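PDB 5AX6: CofB from Escherichia coli, which is a minor pilin of the type IVb pilus CFA/III of enterotoxigenic strains, forms a homotrimer and probably takes part in pilus assembly. Local coordinates for residues Ala406-Asp411 with Lys476-Asn481; Asn43-Gln48 with Ser137-Val142. All coordinates share one frame; numbering follows the deposited sequence.

Contact 1. Residues Ala406-Asp411 with Lys476-Asn481; sequences ASIVAD and KFLSVN
Phe477 puts its ring under Asp411 at the end of an antiparallel strand pair. From CB outward, the phenylalanine first meets CG2 of Val409, 3.8 Å from Phe477 CB. CG lies between the backbone N and the carbonyl carbon (chi1 40°), a torsion that turns the ring along the departing 406-411 chain. There CD1 comes close to the Val409 carbonyl oxygen, which reaches the ring obliquely. Asp411 CB then sits over the centre of one face, 3.6 Å from the Phe477 centroid and only 7° off the ring normal, a CH-pi contact. The carboxylate stands almost perpendicular to the ring, and its OD2 takes a hydrogen bond from Ala421 N. Cut back to alanine, this position is likely to lose the platform under Asp411 CB and to open a gap beside Val409 O.

Further along, the backbones pair. Ser479 N bonds to Ser407 O at 3.0 Å. In return Ser479 O receives Ala406 N at 2.9 Å and, weakly, Ser407 N: two residues face one, a classic beta bulge. Beyond the pair, Val409 N reaches Phe477 O in another weak bond. Ile408 and Leu478 run side by side on one sheet face, Leu478 CD1 lying 3.8 Å from Ile408 CB. On the other face Ser407 CB meets Ser479 OG, whose hydroxyl is hydrogen-bonded to Tyr351 OH.

In the C-terminal domain these strands, 398-409 and 478-487, are neighbours in an antiparallel sheet, with 341-353 flanking 478-487. Strands 438-448 and 452-463 pack against the Ile408 and Leu478 side. Ile408 and Val409 also pair with a strand of the second subunit, so the sheet continues across the trimer interface.

Contact 2. Residues Asn43-Gln48 with Ser137-Val142; sequences NPLYEQ and SAIERV
The Tyr46 ring has Leu45 CB, from the preceding residue, over the centre of one face and the carbonyl oxygen of Ser137 at its edge, in plane, 3.7 Å from Tyr46 CE1. Ala138 CA and Ile139 CD1 approach the same ring obliquely. The tyrosine and isoleucine side chains cross at about a right angle, bringing Ile139 CD1 to 3.8 Å from Tyr46 OH. With CG anti to the carbonyl carbon (chi1 -53°), the ring swings across to the 137-142 chain. Leu45 adds a looser apolar touch, its CD1 4.2 Å from Ile139 CD1.

One water ties the two sides together: it donates to Tyr46 OH at 2.8 Å and accepts from Ile139 N, also at 2.8 Å. The hydroxyl is further hydrogen-bonded to Val25 O. On the tyrosine side, the turn is shaped by Asn43, whose OD1 takes Leu45 N at 2.9 Å in an Asx turn.

Arg57 NH2 bridges the segments through hydrogen bonds to Leu45 O and Ser137 O. In the pilin domain, this joins the loop after strand 37-42 to the start of strand 139-148, with Leu45 and Ile139 both packed against Val25 of helix 4-25 and Phe128 of strand 121-130.

How the contacts relate
From the N terminus, the chain runs through helix 4-25 and two short strands before contact 2 opens at 43-48. That contact closes a long loop of 88 intervening residues when 137-142 returns, tying the segment after strand 37-42 to the start of strand 139-148. The chain then crosses the beta-repeat region to the C-terminal domain, where contact 1 closes a second loop, of 64 residues. The loops are in series, neither nested nor crossed. The contacts lie on opposite sides of the chain's centre, their own centres about 89 Å apart. Each joins parts of its own domain: a loop to a strand in the pilin domain, two neighbouring strands, 398-409 and 478-487, in the C-terminal domain.

Contact 1. Residues Ala406-Asp411 with Lys476-Asn481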
loop_
_atom_site.group_PDB
_atom_site.type_symbol
_atom_site.label_atom_id
_atom_site.label_comp_id
_atom_site.label_asym_id
_atom_site.label_seq_id
_atom_site.Cartn_x
_atom_site.Cartn_y
_atom_site.Cartn_z
ATOM N N ALA A 406 -32.522 31.248 9.097
ATOM C CA ALA A 406 -32.366 31.392 7.652
ATOM C C ALA A 406 -33.335 32.421 7.062
ATOM O O ALA A 406 -32.994 33.114 6.108
ATOM C CB ALA A 406 -32.541 30.043 6.963
ATOM N N SER A 407 -34.543 32.500 7.613
ATOM C CA SER A 407 -35.510 33.562 7.268
ATOM C C SER A 407 -36.462 33.735 8.438
ATOM O O SER A 407 -36.757 32.769 9.126
ATOM C CB SER A 407 -36.303 33.230 5.997
ATOM O OG SER A 407 -35.547 33.506 4.832
ATOM N N ILE A 408 -36.946 34.953 8.668
ATOM C CA ILE A 408 -37.831 35.197 9.797
ATOM C C ILE A 408 -38.603 36.483 9.568
ATOM O O ILE A 408 -38.007 37.527 9.323
ATOM C CB ILE A 408 -37.047 35.282 11.143
ATOM C CG1 ILE A 408 -37.999 35.551 12.312
ATOM C CG2 ILE A 408 -35.959 36.363 11.088
ATOM C CD1 ILE A 408 -37.291 35.605 13.683
ATOM N N VAL A 409 -39.932 36.406 9.604
ATOM C CA VAL A 409 -40.741 37.618 9.511
ATOM C C VAL A 409 -41.861 37.619 10.547
ATOM O O VAL A 409 -42.362 36.564 10.964
ATOM C CB VAL A 409 -41.356 37.820 8.091
ATOM C CG1 VAL A 409 -40.257 38.079 7.060
ATOM C CG2 VAL A 409 -42.212 36.617 7.698
ATOM N N ALA A 410 -42.219 38.824 10.976
ATOM C CA ALA A 410 -43.267 39.024 11.961
ATOM C C ALA A 410 -44.636 39.017 11.286
ATOM O O ALA A 410 -45.307 40.045 11.207
ATOM C CB ALA A 410 -43.041 40.330 12.707
ATOM N N ASP A 411 -45.037 37.858 10.777
ATOM C CA ASP A 411 -46.309 37.760 10.074
ATOM C C ASP A 411 -47.486 37.987 11.039
ATOM O O ASP A 411 -47.384 37.713 12.230
ATOM C CB ASP A 411 -46.430 36.402 9.384
ATOM C CG ASP A 411 -47.434 36.409 8.231
ATOM O OD1 ASP A 411 -47.854 37.506 7.798
ATOM O OD2 ASP A 411 -47.785 35.313 7.747
ATOM N N LYS A 476 -44.448 28.592 10.379
ATOM C CA LYS A 476 -43.960 28.342 9.020
ATOM C C LYS A 476 -43.205 29.538 8.457
ATOM O O LYS A 476 -42.544 29.425 7.415
ATOM C CB LYS A 476 -45.119 28.000 8.078
ATOM C CG LYS A 476 -46.157 29.119 8.002
ATOM C CD LYS A 476 -47.176 28.871 6.909
ATOM C CE LYS A 476 -48.188 30.018 6.858
ATOM N NZ LYS A 476 -49.330 29.731 5.952
ATOM N N PHE A 477 -43.318 30.688 9.118
ATOM C CA PHE A 477 -42.577 31.863 8.671
ATOM C C PHE A 477 -41.319 32.094 9.512
ATOM O O PHE A 477 -40.847 33.226 9.679
ATOM C CB PHE A 477 -43.470 33.117 8.654
ATOM C CG PHE A 477 -44.411 33.236 9.826
ATOM C CD1 PHE A 477 -43.989 33.807 11.019
ATOM C CD2 PHE A 477 -45.738 32.817 9.716
ATOM C CE1 PHE A 477 -44.871 33.942 12.098
ATOM C CE2 PHE A 477 -46.622 32.945 10.793
ATOM C CZ PHE A 477 -46.184 33.510 11.977
ATOM N N LEU A 478 -40.775 30.989 10.017
ATOM C CA LEU A 478 -39.444 30.946 10.614
ATOM C C LEU A 478 -38.770 29.718 10.039
ATOM O O LEU A 478 -39.313 28.614 10.124
ATOM C CB LEU A 478 -39.496 30.866 12.147
ATOM C CG LEU A 478 -38.153 30.637 12.847
ATOM C CD1 LEU A 478 -37.211 31.804 12.580
ATOM C CD2 LEU A 478 -38.311 30.417 14.371
ATOM N N SER A 479 -37.604 29.894 9.424
ATOM C CA SER A 479 -36.891 28.738 8.903
ATOM C C SER A 479 -35.460 28.753 9.393
ATOM O O SER A 479 -34.934 29.801 9.759
ATOM C CB SER A 479 -36.934 28.703 7.374
ATOM O OG SER A 479 -36.240 29.802 6.814
ATOM N N VAL A 480 -34.830 27.580 9.391
ATOM C CA VAL A 480 -33.494 27.457 9.935
ATOM C C VAL A 480 -32.629 26.589 9.046
ATOM O O VAL A 480 -33.139 25.714 8.342
ATOM C CB VAL A 480 -33.512 26.832 11.351
ATOM C CG1 VAL A 480 -34.073 27.814 12.370
ATOM C CG2 VAL A 480 -34.268 25.485 11.342
ATOM N N ASN A 481 -31.326 26.841 9.087
ATOM C CA ASN A 481 -30.338 25.888 8.610
ATOM C C ASN A 481 -29.837 25.075 9.787
ATOM O O ASN A 481 -29.294 25.638 10.741
ATOM C CB ASN A 481 -29.182 26.611 7.907
ATOM C CG ASN A 481 -29.640 27.310 6.637
ATOM O OD1 ASN A 481 -29.488 28.526 6.483
ATOM N ND2 ASN A 481 -30.217 26.546 5.737
#

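Contact 2. Residues Asn43-Gln48 with Ser137-Val142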
loop_
_atom_site.group_PDB
_atom_site.type_symbol
_atom_site.label_atom_id
_atom_site.label_comp_id
_atom_site.label_asym_id
_atom_site.label_seq_id
_atom_site.Cartn_x
_atom_site.Cartn_y
_atom_site.Cartn_z
ATOM N N ASN A 43 31.528 -9.071 -9.061
ATOM C CA ASN A 43 32.313 -9.342 -7.852
ATOM C C ASN A 43 33.693 -9.902 -8.236
ATOM O O ASN A 43 33.783 -10.840 -9.033
ATOM C CB ASN A 43 31.548 -10.324 -6.948
ATOM C CG ASN A 43 32.140 -10.435 -5.552
ATOM O OD1 ASN A 43 33.359 -10.411 -5.372
ATOM N ND2 ASN A 43 31.267 -10.572 -4.552
ATOM N N PRO A 44 34.777 -9.329 -7.684
ATOM C CA PRO A 44 36.110 -9.844 -8.025
ATOM C C PRO A 44 36.278 -11.331 -7.715
ATOM O O PRO A 44 37.148 -11.974 -8.300
ATOM C CB PRO A 44 37.059 -8.992 -7.155
ATOM C CG PRO A 44 36.197 -8.421 -6.081
ATOM C CD PRO A 44 34.861 -8.187 -6.760
ATOM N N LEU A 45 35.465 -11.868 -6.807
ATOM C CA LEU A 45 35.470 -13.310 -6.574
ATOM C C LEU A 45 35.261 -14.076 -7.873
ATOM O O LEU A 45 35.793 -15.170 -8.050
ATOM C CB LEU A 45 34.376 -13.699 -5.570
ATOM C CG LEU A 45 34.528 -13.240 -4.118
ATOM C CD1 LEU A 45 33.285 -13.631 -3.324
ATOM C CD2 LEU A 45 35.759 -13.856 -3.483
ATOM N N TYR A 46 34.486 -13.506 -8.792
ATOM C CA TYR A 46 34.015 -14.291 -9.930
ATOM C C TYR A 46 34.578 -13.828 -11.280
ATOM O O TYR A 46 34.038 -14.149 -12.346
ATOM C CB TYR A 46 32.485 -14.285 -9.926
ATOM C CG TYR A 46 31.940 -14.729 -8.589
ATOM C CD1 TYR A 46 32.238 -15.993 -8.088
ATOM C CD2 TYR A 46 31.153 -13.881 -7.813
ATOM C CE1 TYR A 46 31.760 -16.407 -6.841
ATOM C CE2 TYR A 46 30.665 -14.282 -6.572
ATOM C CZ TYR A 46 30.973 -15.542 -6.091
ATOM O OH TYR A 46 30.495 -15.942 -4.861
ATOM N N GLU A 47 35.683 -13.103 -11.213
ATOM C CA GLU A 47 36.424 -12.688 -12.397
ATOM C C GLU A 47 37.615 -13.600 -12.643
ATOM O O GLU A 47 38.424 -13.824 -11.745
ATOM C CB GLU A 47 36.906 -11.249 -12.247
ATOM C CG GLU A 47 35.813 -10.217 -12.407
ATOM C CD GLU A 47 35.268 -10.182 -13.824
ATOM O OE1 GLU A 47 35.799 -9.411 -14.649
ATOM O OE2 GLU A 47 34.311 -10.936 -14.114
ATOM N N GLN A 48 37.734 -14.119 -13.861
ATOM C CA GLN A 48 38.847 -15.015 -14.187
ATOM C C GLN A 48 40.208 -14.351 -14.019
ATOM O O GLN A 48 41.221 -15.026 -13.858
ATOM C CB GLN A 48 38.723 -15.528 -15.620
ATOM C CG GLN A 48 37.674 -16.590 -15.826
ATOM C CD GLN A 48 37.735 -17.185 -17.228
ATOM O OE1 GLN A 48 37.015 -16.755 -18.130
ATOM N NE2 GLN A 48 38.604 -18.175 -17.415
ATOM N N SER A 137 35.320 -19.708 -10.065
ATOM C CA SER A 137 34.167 -20.588 -9.914
ATOM C C SER A 137 33.163 -20.086 -8.884
ATOM O O SER A 137 33.541 -19.425 -7.922
ATOM C CB SER A 137 34.631 -21.984 -9.510
ATOM O OG SER A 137 33.532 -22.796 -9.150
ATOM N N ALA A 138 31.889 -20.423 -9.078
ATOM C CA ALA A 138 30.866 -20.149 -8.067
ATOM C C ALA A 138 31.219 -20.874 -6.779
ATOM O O ALA A 138 31.926 -21.882 -6.791
ATOM C CB ALA A 138 29.487 -20.577 -8.557
ATOM N N ILE A 139 30.731 -20.350 -5.665
ATOM C CA ILE A 139 31.056 -20.883 -4.354
ATOM C C ILE A 139 29.811 -21.516 -3.745
ATOM O O ILE A 139 28.790 -20.838 -3.562
ATOM C CB ILE A 139 31.597 -19.769 -3.429
ATOM C CG1 ILE A 139 32.944 -19.242 -3.957
ATOM C CG2 ILE A 139 31.713 -20.273 -1.994
ATOM C CD1 ILE A 139 33.357 -17.870 -3.360
ATOM N N GLU A 140 29.875 -22.804 -3.435
ATOM C CA GLU A 140 28.674 -23.490 -2.969
ATOM C C GLU A 140 28.646 -23.666 -1.469
ATOM O O GLU A 140 27.624 -24.054 -0.890
ATOM C CB GLU A 140 28.532 -24.857 -3.655
ATOM C CG GLU A 140 29.563 -25.891 -3.261
ATOM C CD GLU A 140 29.338 -27.217 -3.986
ATOM O OE1 GLU A 140 29.214 -27.202 -5.230
ATOM O OE2 GLU A 140 29.264 -28.266 -3.310
ATOM N N ARG A 141 29.768 -23.387 -0.823
ATOM C CA ARG A 141 29.810 -23.464 0.629
ATOM C C ARG A 141 30.923 -22.573 1.149
ATOM O O ARG A 141 31.971 -22.478 0.511
ATOM C CB ARG A 141 30.034 -24.913 1.100
ATOM C CG ARG A 141 29.664 -25.133 2.565
ATOM C CD ARG A 141 29.857 -26.582 2.982
ATOM N NE ARG A 141 31.264 -26.932 3.178
ATOM C CZ ARG A 141 31.902 -27.890 2.509
ATOM N NH1 ARG A 141 31.274 -28.590 1.571
ATOM N NH2 ARG A 141 33.175 -28.142 2.774
ATOM N N VAL A 142 30.697 -21.929 2.292
ATOM C CA VAL A 142 31.757 -21.158 2.938
ATOM C C VAL A 142 32.037 -21.752 4.305
ATOM O O VAL A 142 31.155 -21.803 5.159
ATOM C CB VAL A 142 31.390 -19.655 3.091
ATOM C CG1 VAL A 142 32.576 -18.878 3.668
ATOM C CG2 VAL A 142 30.969 -19.062 1.751
HETATM O O HOH W 1 28.965 -18.135 -5.671
#